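Local structure of beta-L-arabinobiosidase (5MQR) at residues E984-Y987 and Y993-E996; R675-R680 and S1013-H1018; Q986-R991 and K1007-R1012; E669-Y674 and S1019-L1024. The protein is a multidomain glycoside hydrolase of a gut bacterium that probably cleaves sugar linkages in plant pectin, acting as a beta-L-arabinobiosidase and possibly as a sialidase. One frame throughout, in Å; residues are numbered along the deposited sequence.

Interaction 1: E984-Y987 and Y993-E996; sequences ESQY and YIGE
An inverse gamma turn centred on Gln986 brings helix 972-985 to a close and sets the chain against Tyr993, just beyond the short hairpin of strands 987-988 and 991-992. The turn itself rests on a weak bond from Tyr987 N back to Ser985 O. At its apex the peptide carbonyl of Gln986 accepts the single hydrogen bond between the segments, Tyr993 N to Gln986 O, 2.9 Å long and somewhat bent at 146°; the donor sits well above the carbonyl plane. Where the side chain begins, Gln986 CB comes within 3.2 Å of Tyr993 O. Beyond that the glutamine runs out extended alongside Ile994, both pointing the same way, and its OE1 reaches the end of the longer branch, Ile994 CD1, at 3.6 Å. With CG anti to the backbone N (chi1 -176°), the ring of Tyr993 swings off from the helix end to meet the rings of His988 and Trp1005. What touches the segment 984-987 is its root: Tyr993 CB lies 3.9 Å from Tyr987 C. Both ends of the Gln986 amide are taken up outside the contact, OE1 by Arg675 NH1 and NE2 by Tyr982 O. The buried amide is therefore fixed in rotation from two sides, and Ile994 gives it an apolar flank without competing for either polar atom.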
# COMPACT_ATOMS: atom_id res chain seq x y z
N GLU A 984 -5.88 7.79 -27.50
CA GLU A 984 -7.13 7.77 -28.25
C GLU A 984 -6.92 7.45 -29.72
O GLU A 984 -7.80 6.86 -30.35
CB GLU A 984 -7.86 9.11 -28.13
CG GLU A 984 -8.45 9.36 -26.74
CD GLU A 984 -9.13 10.72 -26.59
OE1 GLU A 984 -8.95 11.60 -27.46
OE2 GLU A 984 -9.84 10.89 -25.58
N SER A 985 -5.79 7.85 -30.27
CA SER A 985 -5.50 7.58 -31.68
C SER A 985 -5.25 6.10 -31.97
O SER A 985 -5.42 5.69 -33.09
CB SER A 985 -4.30 8.40 -32.18
OG SER A 985 -3.05 7.86 -31.74
N GLN A 986 -4.87 5.32 -30.96
CA GLN A 986 -4.47 3.92 -31.13
C GLN A 986 -5.66 2.96 -31.03
O GLN A 986 -5.65 2.00 -30.26
CB GLN A 986 -3.34 3.55 -30.17
CG GLN A 986 -2.00 4.19 -30.54
CD GLN A 986 -0.94 3.99 -29.47
OE1 GLN A 986 -0.08 3.12 -29.60
NE2 GLN A 986 -0.99 4.80 -28.41
N TYR A 987 -6.70 3.24 -31.83
CA TYR A 987 -7.88 2.42 -31.93
C TYR A 987 -8.30 2.40 -33.39
O TYR A 987 -8.03 3.36 -34.14
CB TYR A 987 -9.02 2.95 -31.05
CG TYR A 987 -8.77 2.74 -29.59
CD1 TYR A 987 -8.07 3.68 -28.84
CD2 TYR A 987 -9.23 1.60 -28.95
CE1 TYR A 987 -7.82 3.48 -27.50
CE2 TYR A 987 -8.99 1.39 -27.59
CZ TYR A 987 -8.28 2.34 -26.87
OH TYR A 987 -8.04 2.16 -25.52
N TYR A 993 -5.14 -0.57 -31.54
CA TYR A 993 -4.54 -0.67 -32.84
C TYR A 993 -3.34 0.26 -32.93
O TYR A 993 -3.44 1.44 -32.59
CB TYR A 993 -5.57 -0.32 -33.89
CG TYR A 993 -5.09 -0.48 -35.31
CD1 TYR A 993 -4.39 0.53 -35.93
CD2 TYR A 993 -5.37 -1.64 -36.05
CE1 TYR A 993 -3.95 0.41 -37.25
CE2 TYR A 993 -4.93 -1.78 -37.37
CZ TYR A 993 -4.20 -0.75 -37.96
OH TYR A 993 -3.75 -0.80 -39.26
N ILE A 994 -2.21 -0.28 -33.38
CA ILE A 994 -1.02 0.51 -33.66
C ILE A 994 -0.64 0.18 -35.10
O ILE A 994 -0.25 -0.96 -35.43
CB ILE A 994 0.14 0.30 -32.66
CG1 ILE A 994 1.35 1.19 -33.00
CG2 ILE A 994 0.62 -1.14 -32.60
CD1 ILE A 994 1.06 2.68 -33.00
N GLY A 995 -0.81 1.19 -35.95
CA GLY A 995 -0.49 1.13 -37.37
C GLY A 995 0.65 2.06 -37.73
O GLY A 995 1.43 2.47 -36.88
N GLU A 996 0.72 2.39 -39.02
CA GLU A 996 1.85 3.12 -39.55
C GLU A 996 1.74 4.63 -39.35
O GLU A 996 2.65 5.25 -38.81
CB GLU A 996 2.05 2.76 -41.02
CG GLU A 996 2.36 1.28 -41.22
CD GLU A 996 2.53 0.93 -42.68
OE1 GLU A 996 3.45 1.50 -43.35
OE2 GLU A 996 1.73 0.10 -43.14

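Interaction 2: R675-R680 and S1013-H1018; sequences RWWSLR and SRYYNH
Trp677 turns the edge of its six-membered ring toward the face of Tyr1015 in an offset edge-to-face pair, planes at 78° and centroids 5.7 Å apart. Trp677 CZ3 makes the closest approach, 3.7 Å from Tyr1015 CE1. The indole reaches there because its CG stands anti to the backbone N (chi1 177°), while Arg680 NH1 lies over one indole face. Tyr1015 sits in a type II turn running from Ser1013 to Tyr1016. Its CB rests 3.6 Å from Ser678 OG, and its OH accepts a bond from Arg1014 NH2 and also joins Glu637. Replacing Tyr1015 by alanine would probably leave the Trp677 edge without the ring it packs on and Glu637 without its phenolic partner. The next residue after Ser678, Leu679, sets its CD1 against the Asn1017 amide, 3.4 Å from Asn1017 OD1; Thr693 O engages Asn1017 ND2. Two waters fill in the polar side: one bridges Arg675 NH2 and Asn1017 OD1, accepting from the arginine and donating to the amide; the other lies 2.7 Å from Ser678 OG and donates to Tyr1016 O. With no direct hydrogen bond between the segments, helix and loop are held by side-chain packing and by water, which satisfies buried polar atoms that do not meet.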
# COMPACT_ATOMS: atom_id res chain seq x y z
N ARG A 675 0.29 -2.44 -25.82
CA ARG A 675 1.55 -2.16 -26.52
C ARG A 675 2.62 -3.16 -26.13
O ARG A 675 3.46 -3.49 -26.96
CB ARG A 675 2.01 -0.73 -26.29
CG ARG A 675 1.17 0.30 -27.08
CD ARG A 675 1.34 0.17 -28.59
NE ARG A 675 2.72 0.37 -28.97
CZ ARG A 675 3.24 1.48 -29.49
NH1 ARG A 675 2.49 2.56 -29.78
NH2 ARG A 675 4.55 1.51 -29.74
N TRP A 676 2.56 -3.67 -24.89
CA TRP A 676 3.45 -4.78 -24.55
C TRP A 676 3.09 -6.05 -25.33
O TRP A 676 3.97 -6.73 -25.83
CB TRP A 676 3.47 -5.08 -23.06
CG TRP A 676 4.22 -4.13 -22.23
CD1 TRP A 676 3.76 -3.49 -21.12
CD2 TRP A 676 5.58 -3.72 -22.39
NE1 TRP A 676 4.74 -2.70 -20.58
CE2 TRP A 676 5.86 -2.80 -21.34
CE3 TRP A 676 6.57 -3.99 -23.33
CZ2 TRP A 676 7.10 -2.17 -21.20
CZ3 TRP A 676 7.81 -3.38 -23.19
CH2 TRP A 676 8.06 -2.48 -22.13
N TRP A 677 1.79 -6.36 -25.41
CA TRP A 677 1.28 -7.53 -26.11
C TRP A 677 1.61 -7.47 -27.60
O TRP A 677 1.88 -8.48 -28.25
CB TRP A 677 -0.25 -7.59 -25.88
CG TRP A 677 -0.99 -8.70 -26.58
CD1 TRP A 677 -1.20 -9.97 -26.12
CD2 TRP A 677 -1.68 -8.60 -27.81
NE1 TRP A 677 -1.96 -10.67 -27.01
CE2 TRP A 677 -2.27 -9.86 -28.06
CE3 TRP A 677 -1.84 -7.58 -28.75
CZ2 TRP A 677 -3.01 -10.12 -29.21
CZ3 TRP A 677 -2.58 -7.84 -29.89
CH2 TRP A 677 -3.17 -9.10 -30.10
N SER A 678 1.56 -6.26 -28.13
CA SER A 678 1.89 -6.02 -29.50
C SER A 678 3.39 -6.17 -29.75
O SER A 678 3.78 -6.93 -30.63
CB SER A 678 1.48 -4.61 -29.88
OG SER A 678 1.51 -4.57 -31.28
N LEU A 679 4.20 -5.45 -28.98
CA LEU A 679 5.67 -5.52 -29.10
C LEU A 679 6.16 -6.96 -29.08
O LEU A 679 7.02 -7.34 -29.85
CB LEU A 679 6.35 -4.74 -27.98
CG LEU A 679 7.87 -4.78 -27.99
CD1 LEU A 679 8.41 -3.89 -29.11
CD2 LEU A 679 8.44 -4.35 -26.66
N ARG A 680 5.58 -7.77 -28.19
CA ARG A 680 6.00 -9.15 -28.04
C ARG A 680 5.91 -9.98 -29.34
O ARG A 680 6.73 -10.89 -29.55
CB ARG A 680 5.30 -9.80 -26.82
CG ARG A 680 4.72 -11.20 -27.02
CD ARG A 680 3.35 -10.96 -27.61
NE ARG A 680 2.91 -12.02 -28.42
CZ ARG A 680 1.70 -12.09 -28.93
NH1 ARG A 680 0.75 -11.16 -28.73
NH2 ARG A 680 1.44 -13.15 -29.67
N SER A 1013 -0.05 -2.91 -41.80
CA SER A 1013 -0.03 -1.94 -40.71
C SER A 1013 -0.28 -2.55 -39.34
O SER A 1013 0.05 -1.93 -38.33
CB SER A 1013 -1.08 -0.86 -40.94
OG SER A 1013 -0.69 -0.05 -42.01
N ARG A 1014 -0.90 -3.72 -39.30
CA ARG A 1014 -1.34 -4.30 -38.04
C ARG A 1014 -0.15 -4.59 -37.14
O ARG A 1014 0.80 -5.23 -37.58
CB ARG A 1014 -2.14 -5.58 -38.27
CG ARG A 1014 -3.47 -5.35 -38.93
CD ARG A 1014 -4.19 -6.66 -39.20
NE ARG A 1014 -4.52 -7.36 -37.96
CZ ARG A 1014 -5.00 -8.60 -37.89
NH1 ARG A 1014 -5.23 -9.30 -39.01
NH2 ARG A 1014 -5.26 -9.14 -36.69
N TYR A 1015 -0.23 -4.10 -35.90
CA TYR A 1015 0.80 -4.33 -34.87
C TYR A 1015 2.16 -3.73 -35.25
O TYR A 1015 3.19 -4.30 -34.91
CB TYR A 1015 0.95 -5.84 -34.57
CG TYR A 1015 -0.39 -6.57 -34.45
CD1 TYR A 1015 -1.34 -6.19 -33.50
CD2 TYR A 1015 -0.70 -7.62 -35.30
CE1 TYR A 1015 -2.57 -6.82 -33.40
CE2 TYR A 1015 -1.93 -8.27 -35.20
CZ TYR A 1015 -2.86 -7.86 -34.25
OH TYR A 1015 -4.06 -8.52 -34.18
N TYR A 1016 2.16 -2.57 -35.91
CA TYR A 1016 3.41 -1.95 -36.34
C TYR A 1016 4.31 -1.58 -35.15
O TYR A 1016 3.86 -1.05 -34.13
CB TYR A 1016 3.09 -0.73 -37.19
CG TYR A 1016 4.17 -0.25 -38.13
CD1 TYR A 1016 4.85 -1.14 -38.99
CD2 TYR A 1016 4.48 1.11 -38.22
CE1 TYR A 1016 5.82 -0.68 -39.85
CE2 TYR A 1016 5.43 1.56 -39.11
CZ TYR A 1016 6.11 0.65 -39.91
OH TYR A 1016 7.08 1.09 -40.78
N ASN A 1017 5.58 -1.87 -35.29
CA ASN A 1017 6.56 -1.68 -34.24
C ASN A 1017 7.63 -0.71 -34.72
O ASN A 1017 8.68 -1.11 -35.21
CB ASN A 1017 7.17 -3.03 -33.85
CG ASN A 1017 8.17 -2.90 -32.73
OD1 ASN A 1017 8.08 -1.96 -31.90
ND2 ASN A 1017 9.17 -3.79 -32.70
N HIS A 1018 7.32 0.57 -34.54
CA HIS A 1018 8.00 1.66 -35.20
C HIS A 1018 7.93 2.91 -34.33
O HIS A 1018 7.98 4.03 -34.82
CB HIS A 1018 7.25 1.88 -36.52
CG HIS A 1018 7.93 2.75 -37.52
ND1 HIS A 1018 7.36 3.91 -37.99
CD2 HIS A 1018 9.08 2.58 -38.22
CE1 HIS A 1018 8.14 4.44 -38.91
NE2 HIS A 1018 9.20 3.66 -39.06
O HOH W 1 5.54 -1.39 -30.32
O HOH W 2 3.71 -3.05 -31.89

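Interaction 3: Q986-R991 and K1007-R1012; sequences QYHRGR and KGDQER
His988 and Gly1008 mark the nearest backbone approach, their CA atoms 8.8 Å apart, where a type I' turn from His988 to Arg991 faces a type II' turn from Lys1007 to Gln1010. Side chains span that distance, and Asp1009 is the acceptor for all of them. Arg989, extended from CG to NE, takes the carboxylate side-on with two nitrogens: NE donates to Asp1009 OD1 at 2.8 Å in an almost straight bond (177°), and NH2 donates to Asp1009 OD2 at 2.7 Å. Both oxygens are met on their syn side and lie close to the guanidinium plane, but the two flat groups are not coplanar; the carboxylate is turned 36° from the guanidinium. His988 shares OD1. Its NE2 donates to Asp1009 OD1 at 3.0 Å, nearly in line with the C-O bond, from the opposite face of the carboxylate plane to Arg989 NE, with the imidazole turned 68° from that plane. The two donors are neighbours in a beta hairpin of strands 987-988 and 991-992 with a two-residue loop, closed by His988 N to Arg991 O and Arg991 N to His988 O. Its tight I' loop puts Arg989 beside the histidine, and Arg989 CG packs over one face of the imidazole. His988 CE1 also comes to 3.6 Å from Gly1008 O, and the ring meets that of Tyr993. The salt bridge lies toward solvent, and the arginine would probably keep Asp1009 ionised.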
# COMPACT_ATOMS: atom_id res chain seq x y z
N GLN A 986 -4.87 5.32 -30.96
CA GLN A 986 -4.47 3.92 -31.13
C GLN A 986 -5.66 2.96 -31.03
O GLN A 986 -5.65 2.00 -30.26
CB GLN A 986 -3.34 3.55 -30.17
CG GLN A 986 -2.00 4.19 -30.54
CD GLN A 986 -0.94 3.99 -29.47
OE1 GLN A 986 -0.08 3.12 -29.60
NE2 GLN A 986 -0.99 4.80 -28.41
N TYR A 987 -6.70 3.24 -31.83
CA TYR A 987 -7.88 2.42 -31.93
C TYR A 987 -8.30 2.40 -33.39
O TYR A 987 -8.03 3.36 -34.14
CB TYR A 987 -9.02 2.95 -31.05
CG TYR A 987 -8.77 2.74 -29.59
CD1 TYR A 987 -8.07 3.68 -28.84
CD2 TYR A 987 -9.23 1.60 -28.95
CE1 TYR A 987 -7.82 3.48 -27.50
CE2 TYR A 987 -8.99 1.39 -27.59
CZ TYR A 987 -8.28 2.34 -26.87
OH TYR A 987 -8.04 2.16 -25.52
N HIS A 988 -8.91 1.29 -33.77
CA HIS A 988 -9.33 1.03 -35.14
C HIS A 988 -10.46 0.02 -35.02
O HIS A 988 -10.30 -1.01 -34.37
CB HIS A 988 -8.14 0.45 -35.94
CG HIS A 988 -8.44 0.16 -37.37
ND1 HIS A 988 -8.54 1.15 -38.32
CD2 HIS A 988 -8.62 -1.01 -38.03
CE1 HIS A 988 -8.79 0.61 -39.50
NE2 HIS A 988 -8.82 -0.71 -39.35
N ARG A 989 -11.62 0.35 -35.59
CA ARG A 989 -12.81 -0.51 -35.54
C ARG A 989 -13.20 -0.85 -34.09
O ARG A 989 -13.74 -1.94 -33.83
CB ARG A 989 -12.61 -1.80 -36.39
CG ARG A 989 -12.51 -1.51 -37.88
CD ARG A 989 -12.31 -2.76 -38.73
NE ARG A 989 -12.40 -2.43 -40.15
CZ ARG A 989 -13.53 -2.22 -40.83
NH1 ARG A 989 -14.72 -2.32 -40.24
NH2 ARG A 989 -13.47 -1.90 -42.12
N GLY A 990 -12.94 0.08 -33.18
CA GLY A 990 -13.26 -0.07 -31.78
C GLY A 990 -12.29 -0.83 -30.90
O GLY A 990 -12.56 -1.02 -29.72
N ARG A 991 -11.16 -1.24 -31.46
CA ARG A 991 -10.20 -2.07 -30.75
C ARG A 991 -8.85 -1.41 -30.77
O ARG A 991 -8.54 -0.71 -31.71
CB ARG A 991 -10.06 -3.42 -31.43
CG ARG A 991 -11.35 -4.19 -31.53
CD ARG A 991 -11.13 -5.58 -32.11
NE ARG A 991 -10.84 -5.55 -33.54
CZ ARG A 991 -11.75 -5.54 -34.51
NH1 ARG A 991 -13.06 -5.51 -34.23
NH2 ARG A 991 -11.35 -5.54 -35.77
N LYS A 1007 -3.52 3.36 -43.93
CA LYS A 1007 -3.59 2.14 -44.74
C LYS A 1007 -4.92 1.38 -44.57
O LYS A 1007 -5.05 0.27 -45.07
CB LYS A 1007 -2.44 1.20 -44.41
CG LYS A 1007 -1.08 1.82 -44.64
CD LYS A 1007 -0.76 1.97 -46.11
CE LYS A 1007 0.67 2.43 -46.28
NZ LYS A 1007 1.07 2.41 -47.70
N GLY A 1008 -5.90 1.96 -43.90
CA GLY A 1008 -7.18 1.26 -43.71
C GLY A 1008 -7.04 -0.11 -43.07
O GLY A 1008 -6.38 -0.28 -42.04
N ASP A 1009 -7.64 -1.11 -43.70
CA ASP A 1009 -7.63 -2.48 -43.17
C ASP A 1009 -6.48 -3.34 -43.72
O ASP A 1009 -6.49 -4.53 -43.51
CB ASP A 1009 -8.96 -3.17 -43.46
CG ASP A 1009 -10.11 -2.47 -42.81
OD1 ASP A 1009 -10.02 -2.18 -41.62
OD2 ASP A 1009 -11.13 -2.22 -43.49
N GLN A 1010 -5.50 -2.74 -44.41
CA GLN A 1010 -4.38 -3.50 -44.97
C GLN A 1010 -3.56 -4.18 -43.86
O GLN A 1010 -3.27 -3.60 -42.81
CB GLN A 1010 -3.46 -2.62 -45.81
CG GLN A 1010 -4.09 -2.03 -47.06
CD GLN A 1010 -3.19 -1.00 -47.76
OE1 GLN A 1010 -2.01 -1.24 -47.95
NE2 GLN A 1010 -3.77 0.12 -48.16
N GLU A 1011 -3.20 -5.43 -44.13
CA GLU A 1011 -2.54 -6.28 -43.15
C GLU A 1011 -1.20 -5.74 -42.67
O GLU A 1011 -0.86 -5.87 -41.49
CB GLU A 1011 -2.34 -7.69 -43.71
CG GLU A 1011 -1.85 -8.66 -42.65
CD GLU A 1011 -1.64 -10.06 -43.13
OE1 GLU A 1011 -2.02 -10.41 -44.28
OE2 GLU A 1011 -1.08 -10.83 -42.32
N ARG A 1012 -0.43 -5.18 -43.58
CA ARG A 1012 0.90 -4.65 -43.27
C ARG A 1012 0.98 -3.73 -42.02
O ARG A 1012 1.99 -3.75 -41.30
CB ARG A 1012 1.46 -3.89 -44.46
CG ARG A 1012 0.62 -2.70 -44.92
CD ARG A 1012 1.26 -2.02 -46.14
NE ARG A 1012 2.21 -0.99 -45.74
CZ ARG A 1012 3.02 -0.34 -46.57
NH1 ARG A 1012 3.06 -0.62 -47.88
NH2 ARG A 1012 3.81 0.61 -46.08

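Interaction 4: E669-Y674 and S1019-L1024; sequences EEMYYY and STFNDL
Phe1021 presents one face of its ring to Met671, modelled as selenomethionine, whose CG sits over that face 3.8 Å from the ring centroid in a CH-pi contact. The nearest ring atom is Phe1021 CZ, 3.5 Å from Met671 CG. Bent at chi2 and chi3, the Met671 chain carries SE further out along the ring normal, 5.4 Å from the centroid. Next along the chain, Asn1022 crosses Tyr672 at about a right angle. Its ND2 donates to Tyr672 O at 3.0 Å, in the carbonyl plane and on a lone pair, in a nearly straight bond (163°). The amide oxygen, Asn1022 OD1, stands over the rim of the tyrosine ring, 3.0 Å from Tyr672 CD1. A leucine in its place would probably leave the carbonyl of Tyr672 without this side-chain donor and break the hydrogen-bonded link between the two helices. The Tyr672 hydroxyl goes elsewhere, to Pro659 O. Phe1021 holds the N-cap position of helix 1022-1029, whose first backbone amides, of Asn1022 and Asp1023, are bound by Glu718. The arrangement is a Met-aromatic contact beside an amide-to-carbonyl bond, docking the start of one helix on the flank of helix 666-680 in the helical domain of this six-hairpin glycosidase.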
# COMPACT_ATOMS: atom_id res chain seq x y z
N GLU A 669 -4.61 2.53 -19.27
CA GLU A 669 -4.28 1.24 -18.71
C GLU A 669 -4.32 0.18 -19.81
O GLU A 669 -3.37 -0.57 -19.95
CB GLU A 669 -5.23 0.87 -17.56
CG GLU A 669 -4.80 -0.40 -16.82
CD GLU A 669 -5.70 -0.74 -15.65
OE1 GLU A 669 -5.56 -0.09 -14.60
OE2 GLU A 669 -6.55 -1.67 -15.80
N GLU A 670 -5.39 0.15 -20.59
CA GLU A 670 -5.54 -0.81 -21.68
C GLU A 670 -4.40 -0.68 -22.69
O GLU A 670 -3.91 -1.69 -23.16
CB GLU A 670 -6.88 -0.63 -22.39
CG GLU A 670 -7.10 -1.59 -23.54
CD GLU A 670 -8.46 -1.43 -24.18
OE1 GLU A 670 -8.80 -0.33 -24.67
OE2 GLU A 670 -9.19 -2.42 -24.21
N MSE A 671 -4.00 0.55 -22.99
CA MSE A 671 -2.94 0.79 -24.00
C MSE A 671 -1.61 0.35 -23.49
O MSE A 671 -0.78 -0.11 -24.25
CB MSE A 671 -2.88 2.26 -24.42
CG MSE A 671 -2.10 2.51 -25.70
SE MSE A 671 -2.86 1.48 -27.23
CE MSE A 671 -4.73 2.07 -27.07
N TYR A 672 -1.39 0.50 -22.18
CA TYR A 672 -0.20 0.01 -21.54
C TYR A 672 -0.03 -1.47 -21.85
O TYR A 672 1.00 -1.90 -22.35
CB TYR A 672 -0.26 0.23 -20.02
CG TYR A 672 1.00 -0.21 -19.35
CD1 TYR A 672 2.09 0.63 -19.25
CD2 TYR A 672 1.11 -1.51 -18.85
CE1 TYR A 672 3.26 0.20 -18.66
CE2 TYR A 672 2.28 -1.94 -18.25
CZ TYR A 672 3.35 -1.08 -18.16
OH TYR A 672 4.53 -1.54 -17.60
N TYR A 673 -1.06 -2.24 -21.56
CA TYR A 673 -0.98 -3.68 -21.76
C TYR A 673 -0.98 -4.04 -23.23
O TYR A 673 -0.21 -4.91 -23.64
CB TYR A 673 -2.07 -4.42 -20.94
CG TYR A 673 -1.75 -4.30 -19.48
CD1 TYR A 673 -0.75 -5.09 -18.89
CD2 TYR A 673 -2.36 -3.32 -18.69
CE1 TYR A 673 -0.42 -4.92 -17.54
CE2 TYR A 673 -2.03 -3.15 -17.36
CZ TYR A 673 -1.07 -3.94 -16.79
OH TYR A 673 -0.75 -3.75 -15.48
N TYR A 674 -1.78 -3.33 -24.05
CA TYR A 674 -1.81 -3.64 -25.46
C TYR A 674 -0.43 -3.50 -26.14
O TYR A 674 -0.04 -4.34 -26.93
CB TYR A 674 -2.83 -2.76 -26.20
CG TYR A 674 -2.78 -2.93 -27.72
CD1 TYR A 674 -3.31 -4.06 -28.32
CD2 TYR A 674 -2.15 -2.00 -28.52
CE1 TYR A 674 -3.24 -4.24 -29.68
CE2 TYR A 674 -2.08 -2.17 -29.90
CZ TYR A 674 -2.62 -3.29 -30.48
OH TYR A 674 -2.57 -3.46 -31.83
N SER A 1019 7.87 2.71 -33.02
CA SER A 1019 7.60 3.79 -32.08
C SER A 1019 7.76 3.25 -30.68
O SER A 1019 7.85 2.04 -30.46
CB SER A 1019 6.15 4.31 -32.23
OG SER A 1019 5.20 3.29 -31.90
N THR A 1020 7.79 4.17 -29.73
CA THR A 1020 7.66 3.82 -28.32
C THR A 1020 6.28 4.26 -27.83
O THR A 1020 5.59 5.08 -28.47
CB THR A 1020 8.78 4.43 -27.45
OG1 THR A 1020 8.70 5.85 -27.43
CG2 THR A 1020 10.18 4.00 -27.94
N PHE A 1021 5.89 3.67 -26.71
CA PHE A 1021 4.72 4.06 -25.95
C PHE A 1021 4.95 3.87 -24.45
O PHE A 1021 4.80 4.78 -23.67
CB PHE A 1021 3.44 3.30 -26.39
CG PHE A 1021 2.26 3.71 -25.60
CD1 PHE A 1021 1.64 4.92 -25.84
CD2 PHE A 1021 1.83 2.95 -24.52
CE1 PHE A 1021 0.57 5.36 -25.08
CE2 PHE A 1021 0.76 3.38 -23.75
CZ PHE A 1021 0.14 4.59 -24.03
N ASN A 1022 5.24 2.65 -24.06
CA ASN A 1022 5.44 2.35 -22.68
C ASN A 1022 6.72 2.95 -22.13
O ASN A 1022 6.81 3.19 -20.91
CB ASN A 1022 5.35 0.85 -22.48
CG ASN A 1022 3.92 0.36 -22.51
OD1 ASN A 1022 3.00 1.07 -22.09
ND2 ASN A 1022 3.72 -0.88 -22.93
N ASP A 1023 7.69 3.24 -22.98
CA ASP A 1023 8.84 3.98 -22.52
C ASP A 1023 8.43 5.37 -22.09
O ASP A 1023 8.98 5.92 -21.15
CB ASP A 1023 9.93 4.09 -23.55
CG ASP A 1023 11.14 4.81 -23.02
OD1 ASP A 1023 11.68 4.39 -21.96
OD2 ASP A 1023 11.51 5.83 -23.61
N LEU A 1024 7.45 5.92 -22.79
CA LEU A 1024 6.90 7.25 -22.49
C LEU A 1024 6.07 7.20 -21.21
O LEU A 1024 6.13 8.12 -20.40
CB LEU A 1024 6.01 7.77 -23.63
CG LEU A 1024 6.55 7.68 -25.06
CD1 LEU A 1024 5.47 8.10 -26.03
CD2 LEU A 1024 7.81 8.53 -25.24

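How the interactions relate
From the N terminus, helix 666-680 comes first and supplies one side of two long closures. Its part 669-674 pairs with 1019-1024 (interaction 4), and 675-680 with 1013-1018 (interaction 2), so interaction 2 lies within interaction 4 and the returning chain runs back along the helix. Inside both, interaction 1 closes the short loop around the 987-992 hairpin, and interaction 3 starts from overlapping residues, 986-991, but reaches further, to 1007-1012. Side chains stitch the four together: Tyr987 OH bonds Glu670, Arg675 also reaches Ser1019, and Glu996 joins Arg1012 and Ser1013. Thus the end of helix 972-985, its hairpin and the loop before helix 1022-1029 are tied to helix 666-680.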